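Local coordinates for PfVFT1 (Plasmodium falciparum, PDB 5JKQ), which is of unproven function but has the bi-lobed Venus flytrap architecture of solute-binding proteins, consistent with ligand binding between its lobes, at residues His177-Tyr187 and Val243-Ser254. The protein carries 3 engineered substitutions. Sequence-based numbering, arbitrary orientation.
Sequences HSNKIMILKEY and VLSKSHIIGVIS
Met182, present as selenomethionine, pairs with Gly251 through two backbone hydrogen bonds: Met182 N to Gly251 O (2.8 Å) and Gly251 N to Met182 O (2.8 Å). Lys180 and Ile253 form the next hydrogen-bonded pair, with Ile181 and Val252 as the non-hydrogen-bonded pair between them. From its CB, 4.0 Å from Gly251 O, the Met182 side chain turns across the partner strand. CG sits between the backbone N and the carbonyl carbon (chi1 58°), which lays it over glycine backbone, 3.3 Å from Gly251 O; with no side chain on Gly251, this approach is possible. SE continues the extended path, then a bend at chi3 (-70°) swings CE to 4.2 Å from Val243 CB. Tyr236, Leu239 and Ser240 of helix 236-244 also touch this side chain, so the helix covers the face carrying Met182 and Ile253. This part of the mixed sheet lies in one lobe of the bi-lobed Venus flytrap fold: strand 175-184 also pairs antiparallel with strand 265-281, whereas strand 250-253 runs parallel to strand 206-209. On the other face Ile250 CD1 meets Ile181 CG2 at 3.8 Å, while Val252 and Ile250 reach Leu218 of helix 212-222. Beyond the paired strands, Ile249 CD1 lies over one face of the Tyr187 ring, a CH-pi contact 3.6 Å from the centroid and 20° off the normal. Glu186 CG lies on the opposite face. Lys246, which closes helix 236-244 in a Schellman motif, reaches with NZ to Glu186 OE2, the two side chains coming from opposite directions, in a salt bridge whose modelled length, 2.3 Å, is doubtfully short.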
# COMPACT_ATOMS: atom_id res chain seq x y z
N HIS A 177 -1.76 0.32 6.55
CA HIS A 177 -1.31 -0.17 7.85
C HIS A 177 -0.84 1.03 8.66
O HIS A 177 -0.45 2.05 8.10
CB HIS A 177 -0.21 -1.23 7.70
CG HIS A 177 1.14 -0.69 7.36
ND1 HIS A 177 1.65 -0.72 6.08
CD2 HIS A 177 2.10 -0.14 8.14
CE1 HIS A 177 2.86 -0.19 6.08
NE2 HIS A 177 3.16 0.17 7.31
N SER A 178 -0.90 0.91 9.98
CA SER A 178 -0.57 2.02 10.86
C SER A 178 0.88 1.97 11.34
O SER A 178 1.55 0.95 11.19
CB SER A 178 -1.52 2.04 12.06
OG SER A 178 -1.41 3.26 12.77
N ASN A 179 1.34 3.07 11.90
CA ASN A 179 2.69 3.17 12.44
C ASN A 179 2.67 3.37 13.95
O ASN A 179 2.17 4.38 14.44
CB ASN A 179 3.45 4.32 11.76
CG ASN A 179 3.64 4.09 10.28
OD1 ASN A 179 4.65 3.53 9.85
ND2 ASN A 179 2.66 4.51 9.48
N LYS A 180 3.22 2.41 14.67
CA LYS A 180 3.25 2.48 16.12
C LYS A 180 4.53 3.17 16.59
O LYS A 180 5.54 3.17 15.89
CB LYS A 180 3.15 1.08 16.73
CG LYS A 180 1.95 0.30 16.22
CD LYS A 180 1.80 -1.03 16.93
CE LYS A 180 0.68 -1.87 16.32
NZ LYS A 180 -0.63 -1.17 16.37
N ILE A 181 4.46 3.78 17.77
CA ILE A 181 5.58 4.50 18.34
C ILE A 181 5.93 3.90 19.69
O ILE A 181 5.11 3.92 20.60
CB ILE A 181 5.26 6.01 18.50
CG1 ILE A 181 4.95 6.63 17.14
CG2 ILE A 181 6.43 6.74 19.16
CD1 ILE A 181 4.40 8.04 17.21
N MSE A 182 7.14 3.36 19.81
CA MSE A 182 7.60 2.86 21.10
C MSE A 182 8.56 3.86 21.74
O MSE A 182 9.41 4.45 21.07
CB MSE A 182 8.24 1.48 20.96
CG MSE A 182 9.42 1.37 20.03
SE MSE A 182 10.17 -0.43 20.17
CE MSE A 182 10.93 -0.29 21.96
N ILE A 183 8.39 4.04 23.05
CA ILE A 183 9.12 5.07 23.79
C ILE A 183 9.24 4.65 25.25
O ILE A 183 8.42 3.90 25.76
CB ILE A 183 8.40 6.44 23.68
CG1 ILE A 183 9.22 7.54 24.38
CG2 ILE A 183 6.99 6.35 24.26
CD1 ILE A 183 8.69 8.94 24.14
N LEU A 184 10.29 5.13 25.92
CA LEU A 184 10.48 4.86 27.33
C LEU A 184 9.38 5.53 28.16
O LEU A 184 9.05 6.69 27.94
CB LEU A 184 11.85 5.35 27.79
CG LEU A 184 13.05 4.63 27.16
CD1 LEU A 184 14.32 5.44 27.33
CD2 LEU A 184 13.21 3.25 27.77
N LYS A 185 8.81 4.78 29.10
CA LYS A 185 7.74 5.29 29.95
C LYS A 185 8.18 6.51 30.76
O LYS A 185 7.36 7.35 31.12
CB LYS A 185 7.26 4.20 30.92
CG LYS A 185 6.20 3.28 30.34
CD LYS A 185 5.12 2.96 31.37
CE LYS A 185 3.92 2.29 30.73
NZ LYS A 185 2.96 1.77 31.74
N GLU A 186 9.47 6.59 31.04
CA GLU A 186 10.00 7.62 31.93
C GLU A 186 9.73 9.04 31.42
O GLU A 186 9.74 9.98 32.21
CB GLU A 186 11.51 7.41 32.12
CG GLU A 186 12.33 7.51 30.85
CD GLU A 186 13.75 7.03 31.04
OE1 GLU A 186 13.94 5.81 31.24
OE2 GLU A 186 14.68 7.86 30.99
N TYR A 187 9.49 9.18 30.13
CA TYR A 187 9.23 10.50 29.54
C TYR A 187 7.79 10.95 29.75
O TYR A 187 7.46 12.10 29.47
CB TYR A 187 9.57 10.49 28.05
CG TYR A 187 11.05 10.39 27.76
CD1 TYR A 187 11.90 11.43 28.06
CD2 TYR A 187 11.59 9.24 27.19
CE1 TYR A 187 13.26 11.35 27.81
CE2 TYR A 187 12.94 9.15 26.93
CZ TYR A 187 13.77 10.20 27.24
OH TYR A 187 15.12 10.11 26.99
N VAL A 243 16.21 2.31 21.29
CA VAL A 243 15.32 3.07 22.15
C VAL A 243 15.69 2.85 23.62
O VAL A 243 15.69 3.79 24.41
CB VAL A 243 13.84 2.70 21.92
CG1 VAL A 243 12.93 3.34 22.96
CG2 VAL A 243 13.42 3.11 20.52
N LEU A 244 16.00 1.61 23.97
CA LEU A 244 16.36 1.26 25.34
C LEU A 244 17.72 1.85 25.72
O LEU A 244 17.93 2.26 26.86
CB LEU A 244 16.36 -0.26 25.53
CG LEU A 244 15.00 -0.94 25.43
CD1 LEU A 244 15.16 -2.45 25.32
CD2 LEU A 244 14.13 -0.59 26.62
N SER A 245 18.63 1.88 24.76
CA SER A 245 19.96 2.46 24.98
C SER A 245 19.89 3.98 25.07
O SER A 245 20.90 4.64 25.34
CB SER A 245 20.92 2.06 23.86
OG SER A 245 20.61 2.75 22.66
N LYS A 246 18.71 4.53 24.82
CA LYS A 246 18.45 5.96 25.00
C LYS A 246 19.14 6.82 23.93
O LYS A 246 19.29 8.03 24.10
CB LYS A 246 18.90 6.39 26.40
CG LYS A 246 18.00 7.40 27.08
CD LYS A 246 17.92 7.11 28.56
CE LYS A 246 17.15 8.19 29.31
NZ LYS A 246 16.99 7.86 30.75
N SER A 247 19.54 6.19 22.83
CA SER A 247 20.18 6.91 21.73
C SER A 247 19.15 7.59 20.83
O SER A 247 19.42 8.65 20.25
CB SER A 247 21.04 5.95 20.90
OG SER A 247 20.26 4.92 20.32
N HIS A 248 17.97 6.99 20.73
CA HIS A 248 16.87 7.55 19.95
C HIS A 248 15.63 7.70 20.83
O HIS A 248 15.25 6.77 21.54
CB HIS A 248 16.56 6.66 18.74
CG HIS A 248 17.71 6.51 17.79
ND1 HIS A 248 18.91 5.96 18.16
CD2 HIS A 248 17.83 6.85 16.48
CE1 HIS A 248 19.73 5.96 17.12
NE2 HIS A 248 19.09 6.50 16.09
N ILE A 249 15.01 8.87 20.78
CA ILE A 249 13.91 9.20 21.68
C ILE A 249 12.71 8.29 21.48
O ILE A 249 12.02 7.95 22.44
CB ILE A 249 13.47 10.68 21.50
CG1 ILE A 249 12.45 11.08 22.57
CG2 ILE A 249 12.91 10.92 20.09
CD1 ILE A 249 13.00 11.07 24.00
N ILE A 250 12.46 7.88 20.24
CA ILE A 250 11.38 6.95 19.94
C ILE A 250 11.79 5.95 18.87
O ILE A 250 12.77 6.14 18.15
CB ILE A 250 10.09 7.67 19.46
CG1 ILE A 250 10.33 8.41 18.14
CG2 ILE A 250 9.59 8.62 20.54
CD1 ILE A 250 9.06 8.87 17.46
N GLY A 251 11.02 4.87 18.78
CA GLY A 251 11.16 3.89 17.73
C GLY A 251 9.85 3.78 16.98
O GLY A 251 8.80 3.57 17.59
N VAL A 252 9.90 3.93 15.66
CA VAL A 252 8.72 3.83 14.82
C VAL A 252 8.69 2.46 14.14
O VAL A 252 9.66 2.07 13.49
CB VAL A 252 8.67 4.93 13.75
CG1 VAL A 252 7.31 4.95 13.07
CG2 VAL A 252 8.98 6.29 14.36
N ILE A 253 7.58 1.75 14.29
CA ILE A 253 7.48 0.40 13.78
C ILE A 253 6.02 0.00 13.58
O ILE A 253 5.14 0.47 14.30
CB ILE A 253 8.19 -0.59 14.73
CG1 ILE A 253 8.39 -1.95 14.05
CG2 ILE A 253 7.44 -0.72 16.06
CD1 ILE A 253 9.53 -2.75 14.65
N SER A 254 5.76 -0.85 12.60
CA SER A 254 4.40 -1.22 12.23
C SER A 254 3.84 -2.36 13.07
O SER A 254 2.63 -2.58 13.09
CB SER A 254 4.35 -1.61 10.75
OG SER A 254 4.88 -0.59 9.93